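Local coordinates for protein serine repeat antigen 5 (Plasmodium falciparum, PDB 6X42) that has a papain-like cysteine protease fold and is probably a pseudoenzyme of the malaria parasite, made as a pseudo-zymogen, at residues E35-Q47 with E63-K75. Sequence-based numbering, arbitrary orientation.
Sequences ENNCISNLQVEDQ and ETIRCMKGYEPTK
Lys-75 NZ meets Glu-45 OE2 from above the carboxylate plane, 38° out of it. This salt bridge, OE2 to NZ, is 2.8 Å long. The same Lys-75 NZ donates to the backbone O of Gln-43 at 2.7 Å. Two acceptors of the loop, one backbone and one side chain, hold the ammonium. Lys-75 bends at chi2 (-58°) and again at chi4 (58°), which lays its CE against Leu-42 before NZ reaches both. Asn-41 ND2 donates to Glu-35 O and to Asn-37 O; the latter lies in the amide plane, though ND2 stands above that carbonyl's plane. Asn-41 CB rests on Pro-73 CG. Within 63-75, the Arg-66 guanidinium lies over one face of the Tyr-71 ring, offset toward the rim, and Arg-66 O lies at the ring edge, in plane. Tyr-71 OH bonds to Pro-282 O.

The disulfide Cys-38 to Cys-67 ties the loop to the last turn of the helix. Leu-42 packs beside it: CD1 meets Glu-63 CB and Thr-64 CG2, each at 4.0 Å, and CD2 meets Pro-73 CB at 3.7 Å. Ile-39 puts CG1 3.7 Å from Cys-67 CB and CD1 3.9 Å from Met-68 SD. A water donates to Glu-45 OE2 and Glu-63 OE1. Glu-45 OE2 and Glu-63 OE2 come within 4.5 Å; Lys-59 forms a salt bridge with each, which probably offsets the like charges.

A Schellman motif with Gly-70 ends helix 53-68, the central papain-fold helix. The chain then passes through an inverse gamma turn centred on Pro-73. Arg-243 of strand 236-243 bonds to Leu-42 O and Gln-43 O, linking the loop to the sheet.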
ATOM      1  N   GLU A  35      -9.987  12.295 -13.109  1.00 39.66           N
ATOM      2  CA  GLU A  35      -9.722  11.259 -14.101  1.00 42.73           C
ATOM      3  C   GLU A  35      -8.374  11.439 -14.783  1.00 44.31           C
ATOM      4  O   GLU A  35      -7.858  10.484 -15.381  1.00 46.34           O
ATOM      5  CB  GLU A  35     -10.833  11.241 -15.154  1.00 43.44           C
ATOM      6  N   ASN A  36      -7.790  12.633 -14.710  1.00 43.80           N
ATOM      7  CA  ASN A  36      -6.491  12.878 -15.315  1.00 44.37           C
ATOM      8  C   ASN A  36      -5.327  12.517 -14.403  1.00 43.34           C
ATOM      9  O   ASN A  36      -4.214  12.325 -14.904  1.00 44.52           O
ATOM     10  CB  ASN A  36      -6.368  14.353 -15.716  1.00 45.11           C
ATOM     11  N   ASN A  37      -5.551  12.414 -13.090  1.00 40.25           N
ATOM     12  CA  ASN A  37      -4.453  12.149 -12.165  1.00 36.87           C
ATOM     13  C   ASN A  37      -3.762  10.834 -12.504  1.00 33.58           C
ATOM     14  O   ASN A  37      -4.412   9.811 -12.740  1.00 35.29           O
ATOM     15  CB  ASN A  37      -4.955  12.101 -10.716  1.00 37.11           C
ATOM     16  CG  ASN A  37      -3.841  12.405  -9.692  1.00 38.70           C
ATOM     17  OD1 ASN A  37      -2.892  11.619  -9.501  1.00 37.30           O
ATOM     18  ND2 ASN A  37      -3.954  13.550  -9.033  1.00 40.91           N
ATOM     19  N   CYS A  38      -2.429  10.875 -12.531  1.00 29.41           N
ATOM     20  CA  CYS A  38      -1.633   9.664 -12.701  1.00 25.79           C
ATOM     21  C   CYS A  38      -2.134   8.541 -11.798  1.00 23.35           C
ATOM     22  O   CYS A  38      -2.272   7.384 -12.229  1.00 23.45           O
ATOM     23  CB  CYS A  38      -0.181  10.018 -12.364  1.00 24.48           C
ATOM     24  SG  CYS A  38       1.082   8.742 -12.607  1.00 24.75           S
ATOM     25  N   ILE A  39      -2.418   8.862 -10.538  1.00 22.04           N
ATOM     26  CA  ILE A  39      -2.789   7.832  -9.574  1.00 20.94           C
ATOM     27  C   ILE A  39      -4.134   7.204  -9.927  1.00 22.23           C
ATOM     28  O   ILE A  39      -4.335   6.003  -9.705  1.00 22.47           O
ATOM     29  CB  ILE A  39      -2.705   8.423  -8.153  1.00 20.04           C
ATOM     30  CG1 ILE A  39      -1.234   8.641  -7.791  1.00 19.99           C
ATOM     31  CG2 ILE A  39      -3.358   7.503  -7.164  1.00 21.34           C
ATOM     32  CD1 ILE A  39      -0.971   9.469  -6.556  1.00 20.48           C
ATOM     33  N   SER A  40      -5.051   7.964 -10.528  1.00 24.35           N
ATOM     34  CA  SER A  40      -6.336   7.391 -10.909  1.00 26.88           C
ATOM     35  C   SER A  40      -6.212   6.403 -12.051  1.00 26.72           C
ATOM     36  O   SER A  40      -7.152   5.648 -12.313  1.00 27.69           O
ATOM     37  CB  SER A  40      -7.298   8.488 -11.351  1.00 31.40           C
ATOM     38  OG  SER A  40      -7.281   9.531 -10.406  1.00 36.60           O
ATOM     39  N   ASN A  41      -5.087   6.412 -12.750  1.00 24.36           N
ATOM     40  CA  ASN A  41      -4.849   5.515 -13.866  1.00 24.89           C
ATOM     41  C   ASN A  41      -4.082   4.264 -13.471  1.00 22.65           C
ATOM     42  O   ASN A  41      -3.736   3.459 -14.343  1.00 25.36           O
ATOM     43  CB  ASN A  41      -4.171   6.318 -14.959  1.00 29.21           C
ATOM     44  CG  ASN A  41      -5.178   7.122 -15.755  1.00 34.94           C
ATOM     45  OD1 ASN A  41      -5.818   6.599 -16.663  1.00 38.40           O
ATOM     46  ND2 ASN A  41      -5.462   8.332 -15.289  1.00 37.02           N
ATOM     47  N   LEU A  42      -3.860   4.049 -12.179  1.00 19.50           N
ATOM     48  CA  LEU A  42      -3.309   2.788 -11.680  1.00 17.78           C
ATOM     49  C   LEU A  42      -4.484   1.868 -11.348  1.00 17.53           C
ATOM     50  O   LEU A  42      -5.105   1.986 -10.287  1.00 18.04           O
ATOM     51  CB  LEU A  42      -2.454   3.056 -10.448  1.00 17.71           C
ATOM     52  CG  LEU A  42      -1.196   3.911 -10.648  1.00 17.82           C
ATOM     53  CD1 LEU A  42      -0.630   4.394  -9.294  1.00 18.92           C
ATOM     54  CD2 LEU A  42      -0.152   3.123 -11.422  1.00 19.89           C
ATOM     55  N   GLN A  43      -4.821   0.965 -12.258  1.00 17.67           N
ATOM     56  CA  GLN A  43      -6.030   0.182 -12.084  1.00 18.21           C
ATOM     57  C   GLN A  43      -5.831  -0.851 -10.983  1.00 15.78           C
ATOM     58  O   GLN A  43      -4.714  -1.292 -10.710  1.00 16.56           O
ATOM     59  CB  GLN A  43      -6.420  -0.499 -13.388  1.00 23.39           C
ATOM     60  CG  GLN A  43      -6.828   0.491 -14.489  1.00 31.86           C
ATOM     61  CD  GLN A  43      -7.893   1.510 -14.021  1.00 39.84           C
ATOM     62  OE1 GLN A  43      -9.054   1.162 -13.769  1.00 42.67           O
ATOM     63  NE2 GLN A  43      -7.489   2.779 -13.917  1.00 42.56           N
ATOM     64  N   VAL A  44      -6.943  -1.241 -10.358  1.00 16.09           N
ATOM     65  CA  VAL A  44      -6.933  -2.275  -9.335  1.00 14.41           C
ATOM     66  C   VAL A  44      -6.480  -3.602  -9.931  1.00 15.50           C
ATOM     67  O   VAL A  44      -6.823  -3.952 -11.069  1.00 17.79           O
ATOM     68  CB  VAL A  44      -8.348  -2.376  -8.740  1.00 15.89           C
ATOM     69  CG1 VAL A  44      -8.513  -3.603  -7.842  1.00 16.54           C
ATOM     70  CG2 VAL A  44      -8.674  -1.100  -7.971  1.00 17.07           C
ATOM     71  N   GLU A  45      -5.691  -4.342  -9.157  1.00 14.20           N
ATOM     72  CA  GLU A  45      -5.169  -5.652  -9.530  1.00 14.07           C
ATOM     73  C   GLU A  45      -5.796  -6.749  -8.673  1.00 13.67           C
ATOM     74  O   GLU A  45      -6.448  -6.486  -7.669  1.00 13.99           O
ATOM     75  CB  GLU A  45      -3.640  -5.657  -9.455  1.00 15.85           C
ATOM     76  CG  GLU A  45      -3.043  -4.622 -10.413  1.00 16.84           C
ATOM     77  CD  GLU A  45      -1.535  -4.646 -10.505  1.00 17.04           C
ATOM     78  OE1 GLU A  45      -0.964  -5.736 -10.633  1.00 18.23           O
ATOM     79  OE2 GLU A  45      -0.912  -3.573 -10.484  1.00 18.00           O
ATOM     80  N   ASP A  46      -5.626  -7.995  -9.130  1.00 14.32           N
ATOM     81  CA  ASP A  46      -6.182  -9.192  -8.498  1.00 14.33           C
ATOM     82  C   ASP A  46      -5.044 -10.157  -8.201  1.00 13.75           C
ATOM     83  O   ASP A  46      -4.480 -10.774  -9.115  1.00 15.18           O
ATOM     84  CB  ASP A  46      -7.235  -9.833  -9.416  1.00 15.02           C
ATOM     85  CG  ASP A  46      -7.990 -11.004  -8.791  1.00 16.17           C
ATOM     86  OD1 ASP A  46      -7.624 -11.467  -7.690  1.00 16.59           O
ATOM     87  OD2 ASP A  46      -8.958 -11.468  -9.460  1.00 17.76           O
ATOM     88  N   GLN A  47      -4.694 -10.294  -6.923  1.00 13.28           N
ATOM     89  CA  GLN A  47      -3.634 -11.198  -6.495  1.00 12.69           C
ATOM     90  C   GLN A  47      -4.006 -12.676  -6.635  1.00 12.44           C
ATOM     91  O   GLN A  47      -3.127 -13.547  -6.521  1.00 12.71           O
ATOM     92  CB  GLN A  47      -3.243 -10.914  -5.058  1.00 12.94           C
ATOM     93  CG  GLN A  47      -4.269 -11.336  -4.037  1.00 12.80           C
ATOM     94  CD  GLN A  47      -3.918 -10.900  -2.632  1.00 13.08           C
ATOM     95  OE1 GLN A  47      -4.043  -9.732  -2.265  1.00 14.44           O
ATOM     96  NE2 GLN A  47      -3.456 -11.841  -1.829  1.00 14.32           N
ATOM     97  N   GLU A  63       4.593   2.878  -7.085  1.00 15.01           N
ATOM     98  CA  GLU A  63       3.892   3.428  -8.255  1.00 15.22           C
ATOM     99  C   GLU A  63       3.325   4.827  -7.964  1.00 16.23           C
ATOM    100  O   GLU A  63       3.402   5.721  -8.816  1.00 16.99           O
ATOM    101  CB  GLU A  63       2.788   2.477  -8.737  1.00 15.78           C
ATOM    102  CG  GLU A  63       3.359   1.173  -9.318  1.00 15.68           C
ATOM    103  CD  GLU A  63       2.376   0.001  -9.334  1.00 16.05           C
ATOM    104  OE1 GLU A  63       1.213   0.173  -8.884  1.00 16.27           O
ATOM    105  OE2 GLU A  63       2.773  -1.099  -9.805  1.00 16.46           O
ATOM    106  N   THR A  64       2.769   5.054  -6.764  1.00 15.12           N
ATOM    107  CA  THR A  64       2.248   6.397  -6.481  1.00 15.20           C
ATOM    108  C   THR A  64       3.385   7.387  -6.280  1.00 16.22           C
ATOM    109  O   THR A  64       3.267   8.547  -6.681  1.00 17.90           O
ATOM    110  CB  THR A  64       1.236   6.440  -5.321  1.00 14.99           C
ATOM    111  OG1 THR A  64       1.854   6.177  -4.050  1.00 14.94           O
ATOM    112  CG2 THR A  64       0.094   5.445  -5.525  1.00 15.33           C
ATOM    113  N   ILE A  65       4.486   6.951  -5.653  1.00 16.56           N
ATOM    114  CA  ILE A  65       5.642   7.827  -5.528  1.00 17.38           C
ATOM    115  C   ILE A  65       6.127   8.241  -6.911  1.00 18.06           C
ATOM    116  O   ILE A  65       6.436   9.417  -7.146  1.00 19.52           O
ATOM    117  CB  ILE A  65       6.754   7.151  -4.702  1.00 17.13           C
ATOM    118  CG1 ILE A  65       6.362   7.078  -3.222  1.00 16.61           C
ATOM    119  CG2 ILE A  65       8.073   7.877  -4.907  1.00 19.30           C
ATOM    120  CD1 ILE A  65       7.205   6.142  -2.376  1.00 17.47           C
ATOM    121  N   ARG A  66       6.197   7.286  -7.851  1.00 18.45           N
ATOM    122  CA  ARG A  66       6.588   7.606  -9.226  1.00 18.92           C
ATOM    123  C   ARG A  66       5.616   8.592  -9.866  1.00 20.49           C
ATOM    124  O   ARG A  66       6.039   9.547 -10.525  1.00 21.74           O
ATOM    125  CB  ARG A  66       6.719   6.318 -10.034  1.00 19.05           C
ATOM    126  CG  ARG A  66       8.009   5.542  -9.716  1.00 20.98           C
ATOM    127  CD  ARG A  66       8.116   4.216 -10.467  1.00 23.93           C
ATOM    128  NE  ARG A  66       7.995   4.428 -11.906  1.00 27.73           N
ATOM    129  CZ  ARG A  66       8.985   4.842 -12.693  1.00 31.25           C
ATOM    130  NH1 ARG A  66      10.195   5.053 -12.191  1.00 33.93           N
ATOM    131  NH2 ARG A  66       8.765   5.054 -13.980  1.00 32.91           N
ATOM    132  N   CYS A  67       4.312   8.418  -9.636  1.00 19.73           N
ATOM    133  CA  CYS A  67       3.337   9.386 -10.130  1.00 20.53           C
ATOM    134  C   CYS A  67       3.593  10.775  -9.551  1.00 20.98           C
ATOM    135  O   CYS A  67       3.558  11.778 -10.274  1.00 22.70           O
ATOM    136  CB  CYS A  67       1.917   8.947  -9.767  1.00 21.23           C
ATOM    137  SG  CYS A  67       1.137   7.732 -10.845  1.00 21.50           S
ATOM    138  N   MET A  68       3.851  10.855  -8.247  1.00 20.79           N
ATOM    139  CA  MET A  68       4.086  12.148  -7.615  1.00 22.24           C
ATOM    140  C   MET A  68       5.329  12.831  -8.177  1.00 24.28           C
ATOM    141  O   MET A  68       5.414  14.063  -8.146  1.00 27.02           O
ATOM    142  CB  MET A  68       4.246  11.972  -6.099  1.00 22.58           C
ATOM    143  CG  MET A  68       2.995  11.579  -5.285  1.00 22.73           C
ATOM    144  SD  MET A  68       1.440  12.394  -5.690  1.00 24.75           S
ATOM    145  CE  MET A  68       1.700  14.010  -4.986  1.00 25.53           C
ATOM    146  N   LYS A  69       6.299  12.061  -8.684  1.00 25.13           N
ATOM    147  CA  LYS A  69       7.529  12.605  -9.257  1.00 28.19           C
ATOM    148  C   LYS A  69       7.430  12.826 -10.767  1.00 28.72           C
ATOM    149  O   LYS A  69       8.430  13.186 -11.399  1.00 29.93           O
ATOM    150  CB  LYS A  69       8.724  11.698  -8.909  1.00 31.43           C
ATOM    151  CG  LYS A  69       9.114  11.653  -7.402  1.00 34.38           C
ATOM    152  CD  LYS A  69       9.084  13.037  -6.737  1.00 40.42           C
ATOM    153  CE  LYS A  69       9.549  13.056  -5.275  1.00 43.73           C
ATOM    154  NZ  LYS A  69       8.409  13.333  -4.352  1.00 45.18           N
ATOM    155  N   GLY A  70       6.250  12.641 -11.350  1.00 27.99           N
ATOM    156  CA  GLY A  70       6.005  12.990 -12.734  1.00 28.03           C
ATOM    157  C   GLY A  70       6.154  11.874 -13.746  1.00 28.31           C
ATOM    158  O   GLY A  70       6.133  12.151 -14.955  1.00 29.25           O
ATOM    159  N   TYR A  71       6.314  10.635 -13.305  1.00 27.12           N
ATOM    160  CA  TYR A  71       6.430   9.505 -14.212  1.00 27.53           C
ATOM    161  C   TYR A  71       5.050   8.984 -14.616  1.00 27.63           C
ATOM    162  O   TYR A  71       4.037   9.268 -13.978  1.00 28.30           O
ATOM    163  CB  TYR A  71       7.257   8.386 -13.573  1.00 28.49           C
ATOM    164  CG  TYR A  71       8.691   8.795 -13.317  1.00 29.28           C
ATOM    165  CD1 TYR A  71       9.063   9.357 -12.102  1.00 29.89           C
ATOM    166  CD2 TYR A  71       9.666   8.637 -14.298  1.00 31.74           C
ATOM    167  CE1 TYR A  71      10.365   9.753 -11.871  1.00 31.72           C
ATOM    168  CE2 TYR A  71      10.969   9.023 -14.072  1.00 33.63           C
ATOM    169  CZ  TYR A  71      11.318   9.578 -12.859  1.00 34.60           C
ATOM    170  OH  TYR A  71      12.629   9.963 -12.647  1.00 37.53           O
ATOM    171  N   GLU A  72       5.029   8.217 -15.706  1.00 28.31           N
ATOM    172  CA  GLU A  72       3.801   7.602 -16.175  1.00 29.17           C
ATOM    173  C   GLU A  72       3.302   6.562 -15.170  1.00 25.41           C
ATOM    174  O   GLU A  72       4.083   6.028 -14.376  1.00 25.13           O
ATOM    175  CB  GLU A  72       4.073   6.885 -17.494  1.00 34.64           C
ATOM    176  CG  GLU A  72       4.264   7.792 -18.709  1.00 40.59           C
ATOM    177  CD  GLU A  72       3.100   8.728 -18.930  1.00 47.30           C
ATOM    178  OE1 GLU A  72       3.317   9.959 -18.885  1.00 50.86           O
ATOM    179  OE2 GLU A  72       1.969   8.234 -19.133  1.00 49.45           O
ATOM    180  N   PRO A  73       1.986   6.229 -15.202  1.00 23.73           N
ATOM    181  CA  PRO A  73       1.434   5.197 -14.299  1.00 23.44           C
ATOM    182  C   PRO A  73       1.690   3.771 -14.788  1.00 23.34           C
ATOM    183  O   PRO A  73       0.773   2.996 -15.071  1.00 27.29           O
ATOM    184  CB  PRO A  73      -0.057   5.565 -14.261  1.00 24.07           C
ATOM    185  CG  PRO A  73      -0.327   6.188 -15.595  1.00 25.56           C
ATOM    186  CD  PRO A  73       0.932   6.923 -15.968  1.00 24.23           C
ATOM    187  N   THR A  74       2.958   3.399 -14.855  1.00 21.76           N
ATOM    188  CA  THR A  74       3.367   2.091 -15.359  1.00 20.77           C
ATOM    189  C   THR A  74       3.433   1.108 -14.204  1.00 19.97           C
ATOM    190  O   THR A  74       4.077   1.380 -13.191  1.00 21.28           O
ATOM    191  CB  THR A  74       4.751   2.192 -16.007  1.00 22.86           C
ATOM    192  OG1 THR A  74       4.773   3.263 -16.947  1.00 25.67           O
ATOM    193  CG2 THR A  74       5.093   0.896 -16.697  1.00 23.44           C
ATOM    194  N   LYS A  75       2.782  -0.032 -14.359  1.00 19.41           N
ATOM    195  CA  LYS A  75       2.742  -1.012 -13.284  1.00 18.36           C
ATOM    196  C   LYS A  75       4.046  -1.785 -13.165  1.00 17.29           C
ATOM    197  O   LYS A  75       4.630  -2.215 -14.165  1.00 18.55           O
ATOM    198  CB  LYS A  75       1.606  -2.005 -13.506  1.00 19.55           C
ATOM    199  CG  LYS A  75       0.243  -1.377 -13.444  1.00 19.62           C
ATOM    200  CD  LYS A  75      -0.001  -0.685 -12.126  1.00 20.48           C
ATOM    201  CE  LYS A  75      -1.466  -0.371 -11.910  1.00 20.99           C
ATOM    202  NZ  LYS A  75      -2.308  -1.581 -11.965  1.00 20.57           N
TER
HETATM  203  O   HOH W   1      -0.748  -1.593  -8.505  1.00 17.91           O